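Malate dehydrogenase (Naegleria fowleri, PDB 6UM4) probably catalyses the reversible, nicotinamide-cofactor-dependent oxidation of malate to oxaloacetate. Local coordinates at residues Pro96-Thr101 / Gly173-Ile178; Asp193-Asn198 / Ala223-Thr228; Ala357-Gly362 / Gly369-Met374. All coordinates share one frame; numbering follows the deposited sequence.

Contact 1 (Pro96-Thr101 / Gly173-Ile178); sequences PPVTIT and GADYAI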
loop_
_atom_site.group_PDB
_atom_site.type_symbol
_atom_site.label_atom_id
_atom_site.label_comp_id
_atom_site.label_asym_id
_atom_site.label_seq_id
_atom_site.Cartn_x
_atom_site.Cartn_y
_atom_site.Cartn_z
ATOM N N PRO A 96 -5.210 -23.071 -6.585
ATOM C CA PRO A 96 -5.328 -22.645 -7.975
ATOM C C PRO A 96 -5.604 -21.160 -8.039
ATOM O O PRO A 96 -6.149 -20.570 -7.088
ATOM C CB PRO A 96 -6.512 -23.471 -8.499
ATOM C CG PRO A 96 -7.272 -23.849 -7.277
ATOM C CD PRO A 96 -6.244 -24.055 -6.222
ATOM N N PRO A 97 -5.202 -20.496 -9.114
ATOM C CA PRO A 97 -5.321 -19.035 -9.158
ATOM C C PRO A 97 -6.759 -18.553 -9.255
ATOM O O PRO A 97 -7.640 -19.240 -9.774
ATOM C CB PRO A 97 -4.518 -18.653 -10.408
ATOM C CG PRO A 97 -4.538 -19.868 -11.257
ATOM C CD PRO A 97 -4.530 -21.036 -10.309
ATOM N N VAL A 98 -6.990 -17.346 -8.732
ATOM C CA VAL A 98 -8.245 -16.634 -8.926
ATOM C C VAL A 98 -7.953 -15.367 -9.731
ATOM O O VAL A 98 -6.826 -14.859 -9.755
ATOM C CB VAL A 98 -8.931 -16.284 -7.591
ATOM C CG1 VAL A 98 -9.172 -17.546 -6.783
ATOM C CG2 VAL A 98 -8.063 -15.277 -6.812
ATOM N N THR A 99 -8.990 -14.858 -10.388
ATOM C CA THR A 99 -8.914 -13.687 -11.257
ATOM C C THR A 99 -9.674 -12.515 -10.638
ATOM O O THR A 99 -10.854 -12.656 -10.284
ATOM C CB THR A 99 -9.505 -14.029 -12.625
ATOM O OG1 THR A 99 -8.702 -15.026 -13.239
ATOM C CG2 THR A 99 -9.548 -12.810 -13.527
ATOM N N ILE A 100 -9.025 -11.351 -10.545
ATOM C CA ILE A 100 -9.629 -10.158 -9.953
ATOM C C ILE A 100 -9.635 -9.047 -10.997
ATOM O O ILE A 100 -8.574 -8.644 -11.484
ATOM C CB ILE A 100 -8.868 -9.688 -8.701
ATOM C CG1 ILE A 100 -8.612 -10.843 -7.732
ATOM C CG2 ILE A 100 -9.642 -8.587 -7.987
ATOM C CD1 ILE A 100 -7.272 -10.677 -6.969
ATOM N N THR A 101 -10.810 -8.510 -11.298
ATOM C CA THR A 101 -10.933 -7.361 -12.194
ATOM C C THR A 101 -11.021 -6.074 -11.379
ATOM O O THR A 101 -11.841 -5.974 -10.468
ATOM C CB THR A 101 -12.173 -7.491 -13.086
ATOM O OG1 THR A 101 -12.133 -8.744 -13.777
ATOM C CG2 THR A 101 -12.233 -6.357 -14.097
ATOM N N GLY A 173 -13.788 -14.293 -17.032
ATOM C CA GLY A 173 -13.261 -15.183 -16.022
ATOM C C GLY A 173 -13.073 -14.575 -14.649
ATOM O O GLY A 173 -12.353 -15.146 -13.829
ATOM N N ALA A 174 -13.738 -13.461 -14.350
ATOM C CA ALA A 174 -13.540 -12.819 -13.058
ATOM C C ALA A 174 -14.125 -13.668 -11.939
ATOM O O ALA A 174 -15.254 -14.164 -12.042
ATOM C CB ALA A 174 -14.167 -11.427 -13.054
ATOM N N ASP A 175 -13.333 -13.869 -10.888
ATOM C CA ASP A 175 -13.830 -14.409 -9.631
ATOM C C ASP A 175 -14.176 -13.300 -8.659
ATOM O O ASP A 175 -15.016 -13.493 -7.771
ATOM C CB ASP A 175 -12.798 -15.319 -8.965
ATOM C CG ASP A 175 -12.476 -16.511 -9.785
ATOM O OD1 ASP A 175 -13.414 -17.273 -10.102
ATOM O OD2 ASP A 175 -11.282 -16.683 -10.105
ATOM N N TYR A 176 -13.520 -12.156 -8.825
ATOM C CA TYR A 176 -13.683 -10.986 -7.989
ATOM C C TYR A 176 -13.649 -9.755 -8.870
ATOM O O TYR A 176 -12.933 -9.715 -9.873
ATOM C CB TYR A 176 -12.565 -10.905 -6.946
ATOM C CG TYR A 176 -12.492 -12.114 -6.054
ATOM C CD1 TYR A 176 -13.411 -12.302 -5.027
ATOM C CD2 TYR A 176 -11.536 -13.078 -6.244
ATOM C CE1 TYR A 176 -13.352 -13.422 -4.201
ATOM C CE2 TYR A 176 -11.466 -14.200 -5.427
ATOM C CZ TYR A 176 -12.373 -14.366 -4.409
ATOM O OH TYR A 176 -12.299 -15.489 -3.612
ATOM N N ALA A 177 -14.427 -8.748 -8.496
ATOM C CA ALA A 177 -14.349 -7.469 -9.182
ATOM C C ALA A 177 -14.452 -6.353 -8.151
ATOM O O ALA A 177 -15.354 -6.350 -7.311
ATOM C CB ALA A 177 -15.427 -7.333 -10.266
ATOM N N ILE A 178 -13.526 -5.406 -8.222
ATOM C CA ILE A 178 -13.527 -4.221 -7.374
ATOM C C ILE A 178 -13.714 -3.025 -8.293
ATOM O O ILE A 178 -12.884 -2.776 -9.177
ATOM C CB ILE A 178 -12.234 -4.093 -6.540
ATOM C CG1 ILE A 178 -12.113 -5.295 -5.604
ATOM C CG2 ILE A 178 -12.240 -2.797 -5.715
ATOM C CD1 ILE A 178 -10.817 -5.348 -4.848
#

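Contact 2 (Asp193-Asn198 / Ala223-Thr228); sequences DVMKDN and ANPANT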
loop_
_atom_site.group_PDB
_atom_site.type_symbol
_atom_site.label_atom_id
_atom_site.label_comp_id
_atom_site.label_asym_id
_atom_site.label_seq_id
_atom_site.Cartn_x
_atom_site.Cartn_y
_atom_site.Cartn_z
ATOM N N ASP A 193 -27.617 14.156 -12.576
ATOM C CA ASP A 193 -26.780 13.696 -13.677
ATOM C C ASP A 193 -25.672 12.784 -13.174
ATOM O O ASP A 193 -25.287 11.822 -13.853
ATOM C CB ASP A 193 -26.204 14.909 -14.401
ATOM C CG ASP A 193 -27.207 15.543 -15.323
ATOM O OD1 ASP A 193 -28.016 14.796 -15.920
ATOM O OD2 ASP A 193 -27.241 16.789 -15.381
ATOM N N VAL A 194 -25.129 13.090 -11.994
ATOM C CA VAL A 194 -24.108 12.235 -11.400
ATOM C C VAL A 194 -24.676 10.848 -11.148
ATOM O O VAL A 194 -23.999 9.833 -11.361
ATOM C CB VAL A 194 -23.564 12.867 -10.103
ATOM C CG1 VAL A 194 -22.708 11.864 -9.331
ATOM C CG2 VAL A 194 -22.782 14.137 -10.406
ATOM N N MET A 195 -25.919 10.784 -10.661
ATOM C CA MET A 195 -26.554 9.491 -10.431
ATOM C C MET A 195 -26.839 8.759 -11.738
ATOM O O MET A 195 -26.564 7.559 -11.855
ATOM C CB MET A 195 -27.833 9.673 -9.625
ATOM C CG MET A 195 -27.584 10.511 -8.407
ATOM S SD MET A 195 -27.687 9.514 -6.935
ATOM C CE MET A 195 -27.019 10.658 -5.725
ATOM N N LYS A 196 -27.395 9.464 -12.734
ATOM C CA LYS A 196 -27.796 8.799 -13.972
ATOM C C LYS A 196 -26.593 8.390 -14.813
ATOM O O LYS A 196 -26.562 7.282 -15.360
ATOM C CB LYS A 196 -28.725 9.703 -14.786
ATOM C CG LYS A 196 -29.998 10.086 -14.042
ATOM C CD LYS A 196 -31.030 10.704 -14.969
ATOM C CE LYS A 196 -31.121 12.207 -14.797
ATOM N NZ LYS A 196 -32.328 12.733 -15.517
ATOM N N ASP A 197 -25.597 9.269 -14.936
ATOM C CA ASP A 197 -24.415 8.924 -15.721
ATOM C C ASP A 197 -23.680 7.738 -15.117
ATOM O O ASP A 197 -23.206 6.856 -15.844
ATOM C CB ASP A 197 -23.487 10.129 -15.856
ATOM C CG ASP A 197 -24.095 11.238 -16.695
ATOM O OD1 ASP A 197 -25.142 10.991 -17.338
ATOM O OD2 ASP A 197 -23.517 12.346 -16.729
ATOM N N ASN A 198 -23.566 7.693 -13.790
ATOM C CA ASN A 198 -22.905 6.545 -13.180
ATOM C C ASN A 198 -23.772 5.295 -13.275
ATOM O O ASN A 198 -23.259 4.193 -13.497
ATOM C CB ASN A 198 -22.544 6.861 -11.734
ATOM C CG ASN A 198 -21.273 7.660 -11.628
ATOM O OD1 ASN A 198 -20.173 7.120 -11.750
ATOM N ND2 ASN A 198 -21.411 8.969 -11.444
ATOM N N ALA A 223 -16.929 3.111 -6.259
ATOM C CA ALA A 223 -17.271 4.382 -6.881
ATOM C C ALA A 223 -18.632 4.877 -6.408
ATOM O O ALA A 223 -19.570 4.095 -6.246
ATOM C CB ALA A 223 -17.281 4.232 -8.399
ATOM N N ASN A 224 -18.737 6.197 -6.191
ATOM C CA ASN A 224 -19.977 6.834 -5.755
ATOM C C ASN A 224 -20.922 7.120 -6.926
ATOM O O ASN A 224 -20.479 7.274 -8.071
ATOM C CB ASN A 224 -19.675 8.119 -5.011
ATOM C CG ASN A 224 -19.459 7.882 -3.539
ATOM O OD1 ASN A 224 -20.122 7.028 -2.943
ATOM N ND2 ASN A 224 -18.531 8.623 -2.941
ATOM N N PRO A 225 -22.249 7.152 -6.670
ATOM C CA PRO A 225 -22.922 6.806 -5.402
ATOM C C PRO A 225 -22.975 5.286 -5.191
ATOM O O PRO A 225 -23.648 4.552 -5.946
ATOM C CB PRO A 225 -24.320 7.411 -5.568
ATOM C CG PRO A 225 -24.564 7.327 -7.061
ATOM C CD PRO A 225 -23.205 7.595 -7.697
ATOM N N ALA A 226 -22.240 4.828 -4.172
ATOM C CA ALA A 226 -21.909 3.408 -4.051
ATOM C C ALA A 226 -23.161 2.542 -3.997
ATOM O O ALA A 226 -23.377 1.716 -4.884
ATOM C CB ALA A 226 -21.042 3.173 -2.816
ATOM N N ASN A 227 -24.024 2.756 -2.992
ATOM C CA ASN A 227 -25.202 1.900 -2.807
ATOM C C ASN A 227 -26.024 1.813 -4.075
ATOM O O ASN A 227 -26.455 0.730 -4.483
ATOM C CB ASN A 227 -26.097 2.422 -1.673
ATOM C CG ASN A 227 -25.383 2.479 -0.349
ATOM O OD1 ASN A 227 -24.246 2.955 -0.277
ATOM N ND2 ASN A 227 -26.039 2.001 0.711
ATOM N N THR A 228 -26.280 2.966 -4.687
ATOM C CA THR A 228 -27.098 3.012 -5.890
ATOM C C THR A 228 -26.377 2.376 -7.077
ATOM O O THR A 228 -26.994 1.674 -7.887
ATOM C CB THR A 228 -27.458 4.463 -6.176
ATOM O OG1 THR A 228 -28.147 4.993 -5.034
ATOM C CG2 THR A 228 -28.370 4.565 -7.393
#

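Contact 3 (Ala357-Gly362 / Gly369-Met374); sequences AIPSRG and GIWCSM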
loop_
_atom_site.group_PDB
_atom_site.type_symbol
_atom_site.label_atom_id
_atom_site.label_comp_id
_atom_site.label_asym_id
_atom_site.label_seq_id
_atom_site.Cartn_x
_atom_site.Cartn_y
_atom_site.Cartn_z
ATOM N N ALA A 357 -22.728 -2.474 2.645
ATOM C CA ALA A 357 -23.981 -2.084 1.993
ATOM C C ALA A 357 -24.468 -3.242 1.130
ATOM O O ALA A 357 -23.839 -3.574 0.117
ATOM C CB ALA A 357 -23.787 -0.828 1.147
ATOM N N ILE A 358 -25.600 -3.831 1.499
ATOM C CA ILE A 358 -26.018 -5.112 0.931
ATOM C C ILE A 358 -27.451 -4.978 0.419
ATOM O O ILE A 358 -28.176 -4.046 0.809
ATOM C CB ILE A 358 -25.894 -6.249 1.973
ATOM C CG1 ILE A 358 -26.987 -6.095 3.042
ATOM C CG2 ILE A 358 -24.521 -6.198 2.671
ATOM C CD1 ILE A 358 -26.948 -7.143 4.131
ATOM N N PRO A 359 -27.890 -5.873 -0.476
ATOM C CA PRO A 359 -29.300 -5.835 -0.894
ATOM C C PRO A 359 -30.217 -6.066 0.294
ATOM O O PRO A 359 -30.062 -7.030 1.051
ATOM C CB PRO A 359 -29.414 -6.972 -1.925
ATOM C CG PRO A 359 -28.256 -7.875 -1.628
ATOM C CD PRO A 359 -27.147 -6.934 -1.178
ATOM N N SER A 360 -31.185 -5.178 0.447
ATOM C CA SER A 360 -32.156 -5.339 1.518
ATOM C C SER A 360 -33.134 -6.465 1.189
ATOM O O SER A 360 -33.814 -6.440 0.154
ATOM C CB SER A 360 -32.907 -4.034 1.741
ATOM O OG SER A 360 -33.972 -4.237 2.640
ATOM N N ARG A 361 -33.186 -7.467 2.065
ATOM C CA ARG A 361 -34.278 -8.428 2.111
ATOM C C ARG A 361 -35.268 -8.098 3.229
ATOM O O ARG A 361 -35.924 -8.994 3.771
ATOM C CB ARG A 361 -33.730 -9.846 2.277
ATOM C CG ARG A 361 -32.676 -10.269 1.231
ATOM C CD ARG A 361 -33.292 -10.420 -0.168
ATOM N NE ARG A 361 -32.344 -10.954 -1.156
ATOM C CZ ARG A 361 -32.657 -11.289 -2.409
ATOM N NH1 ARG A 361 -33.922 -11.319 -2.799
ATOM N NH2 ARG A 361 -31.719 -11.750 -3.228
ATOM N N GLY A 362 -35.377 -6.825 3.601
ATOM C CA GLY A 362 -36.284 -6.416 4.658
ATOM C C GLY A 362 -35.763 -6.548 6.067
ATOM O O GLY A 362 -36.547 -6.408 7.005
ATOM N N GLY A 369 -35.219 -3.783 -2.283
ATOM C CA GLY A 369 -34.826 -3.201 -3.547
ATOM C C GLY A 369 -33.780 -2.102 -3.456
ATOM O O GLY A 369 -33.350 -1.594 -4.500
ATOM N N ILE A 370 -33.368 -1.700 -2.258
ATOM C CA ILE A 370 -32.258 -0.768 -2.111
ATOM C C ILE A 370 -31.099 -1.529 -1.499
ATOM O O ILE A 370 -31.282 -2.547 -0.815
ATOM C CB ILE A 370 -32.577 0.468 -1.238
ATOM C CG1 ILE A 370 -33.099 0.028 0.122
ATOM C CG2 ILE A 370 -33.541 1.410 -1.938
ATOM C CD1 ILE A 370 -33.106 1.152 1.132
ATOM N N TRP A 371 -29.895 -1.012 -1.738
ATOM C CA TRP A 371 -28.709 -1.486 -1.048
ATOM C C TRP A 371 -28.495 -0.603 0.174
ATOM O O TRP A 371 -28.516 0.629 0.077
ATOM C CB TRP A 371 -27.483 -1.457 -1.961
ATOM C CG TRP A 371 -27.147 -2.780 -2.615
ATOM C CD1 TRP A 371 -25.979 -3.480 -2.495
ATOM C CD2 TRP A 371 -27.988 -3.552 -3.485
ATOM N NE1 TRP A 371 -26.048 -4.635 -3.226
ATOM C CE2 TRP A 371 -27.258 -4.700 -3.858
ATOM C CE3 TRP A 371 -29.271 -3.372 -3.995
ATOM C CZ2 TRP A 371 -27.778 -5.685 -4.723
ATOM C CZ3 TRP A 371 -29.802 -4.354 -4.849
ATOM C CH2 TRP A 371 -29.051 -5.493 -5.195
ATOM N N CYS A 372 -28.324 -1.234 1.320
ATOM C CA CYS A 372 -28.320 -0.510 2.573
ATOM C C CYS A 372 -27.293 -1.133 3.484
ATOM O O CYS A 372 -27.296 -2.353 3.658
ATOM C CB CYS A 372 -29.703 -0.564 3.212
ATOM S SG CYS A 372 -29.823 0.285 4.781
ATOM N N SER A 373 -26.447 -0.292 4.076
ATOM C CA SER A 373 -25.423 -0.758 5.000
ATOM C C SER A 373 -26.067 -1.240 6.290
ATOM O O SER A 373 -27.030 -0.641 6.794
ATOM C CB SER A 373 -24.426 0.372 5.280
ATOM O OG SER A 373 -23.292 -0.052 6.028
ATOM N N MET A 374 -25.583 -2.371 6.792
ATOM C CA MET A 374 -26.115 -2.976 8.005
ATOM C C MET A 374 -24.967 -3.631 8.755
ATOM O O MET A 374 -23.971 -4.024 8.143
ATOM C CB MET A 374 -27.186 -4.035 7.693
ATOM C CG MET A 374 -28.325 -3.579 6.814
ATOM S SD MET A 374 -29.556 -4.883 6.522
ATOM C CE MET A 374 -30.246 -4.229 4.997
#

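Contact 1 (Pro96-Thr101 / Gly173-Ile178)
Thr99 and Asp175 meet where two parallel strands begin to pair, and the aspartate side chain runs back along the backbone of Thr99. Its CB lies 3.6 Å from Thr99 O. A chi1 of -63° sets CG beside the backbone N of Asp175 and turns the carboxylate back toward the start of the strand 98-102; Asp175 CG lies 3.9 Å from Thr99 N. OD2 accepts from Thr99 N at 2.9 Å in a fairly straight bond (162° at the hydrogen). The N-H arrives on the anti side of that oxygen, modestly out of the carboxylate plane, and the same oxygen also lies 3.3 Å from Val98 CA. OD1, the other oxygen, is bonded to Asn214 ND2, so both ends of the carboxylate are held.

Thr99 O in turn is gripped by two backbone donors: Asp175 N lies 2.8 Å from Thr99 O, and Tyr176 N is the second. Beyond this point regular parallel pairing takes over: Thr101 N gives to Tyr176 O, and Ile178 N to Thr101 O. On the face carrying Ile100 and Tyr176, the phenol ring meets Val98 CG2 in plane at its edge, 3.8 Å from Tyr176 CE2, while Ile100 CG2 packs on Tyr176 CB. On the face of Thr101 and Ala177, Thr101 OG1 has Ala174 CB at 3.4 Å and is hydrogen-bonded to Ala170 O.

These are the first and fourth strands of a Rossmann-type parallel sheet with strand order 3-2-1-4-5-6. Strand 129-134 pairs along the other edge of 98-102, while Tyr176 leans on Met343 and Val347 of helix 332-348, and Ile100 on Ile117 of helix 108-118.

Contact 2 (Asp193-Asn198 / Ala223-Thr228)
Met195 and Pro225 come closest by backbone, their CA atoms 6.8 Å apart, where one turn of helix 191-212 faces the cis peptide bond between Asn224 and Pro225. The proline ring is what the helix touches. Met195 reaches it through its sulfur: a bend at chi2 (-110°) swings SD aside until it sits 3.8 Å from Pro225 CG, with Pro225 CB slightly farther. One turn along, Asn198 CB lies 4.2 Å from Pro225 CD, the ring atom next to CG, and Asn198 CG is 3.7 Å from Asn224 O. This is van der Waals contact.

The Asn198 amide spends its polar atoms on other partners. Its ND2 turns back to its own helix and donates to Val194 O at 2.7 Å, nearly straight (170° at the hydrogen) and with the acceptor in the amide plane. Val194 O therefore takes two donors, since Asn198 N also reaches it, at 3.3 Å. OD1 accepts from Lys183 N, which pins the rotation of the amide.

An Asn-Pro pair joined by a cis bond, after the fifth strand of the Rossmann sheet, is a recurring feature of lactate and malate dehydrogenases. Here Pro225 occupies the N-cap position of helix 226-235, and Asn224 makes an Asx turn: OD1 accepts from Ala226 N at 3.3 Å, in the carbonyl plane and on a lone pair. The Asn224 side chain also touches His280. Met195 also packs on Glu410 and Val414 of helix 394-414, and the same helix takes the hydroxyl of Thr228 through Glu410.

Contact 3 (Ala357-Gly362 / Gly369-Met374)
Pro359 lies flat against Trp371 in a buried antiparallel pairing near the turn of the hairpin that strands 353-359 and 371-380 make in the C-terminal domain. Pro359 CB stands 3.6 Å from the centroid of the six-membered ring of Trp371, only 15° off its normal, a CH-pi contact over the face. Pro359 CD reaches farther along the indole, to 3.3 Å from Trp371 NE1. The carbonyl carbon of Ile358 lies above the same face, toward its rim, and Ala357 O meets the ring at its edge near CD1. A chi1 of -97°, well off a staggered value, brings the indole across Ile358 and Pro359 of the partner strand; its NE1 then donates to Ile245 O.

The two strands are strongly twisted against each other. Ile358 and Cys372 form the hydrogen-bonded pair: Cys372 N gives to Ile358 O at 2.9 Å, while Ile358 N reaches Cys372 O at 3.1 Å from above the carbonyl plane rather than along a lone pair. Pro359 and Trp371 are a non-hydrogen-bonded pair, a position in which proline's missing N-H costs the pairing nothing. Past it, Ser360 N donates to Ile370 O at 2.9 Å.

On the face of Ile358 and Cys372, Ile358 CD1 meets Met374 SD at 4.2 Å, the two side chains crossing at about a right angle, and both touch Val386 of strand 383-386. Ser360 OG begins the turn: it accepts from Gly362 N at 3.1 Å, an ST turn, and is also bonded to Pro367 O.

Overall arrangement
Contacts 1 and 2 belong to the NAD-binding domain and contact 3 to the C-terminal domain. Strand 176-179 of contact 1 leads along the chain to helix 191-212 of contact 2, yet the two lie about 24 Å apart between centres. Contact 3 is the buried one; the others are only partly so. Contacts 1 and 3 are both strand pairings, parallel with a carboxylate at its start in one, antiparallel with a proline-indole CH-pi contact in the other, whereas contact 2 rests on packing alone. Contacts 2 and 3 touch where the two domains meet, Asn227 ND2 probably bonding to Trp371 O, and helix 394-414 packs on both.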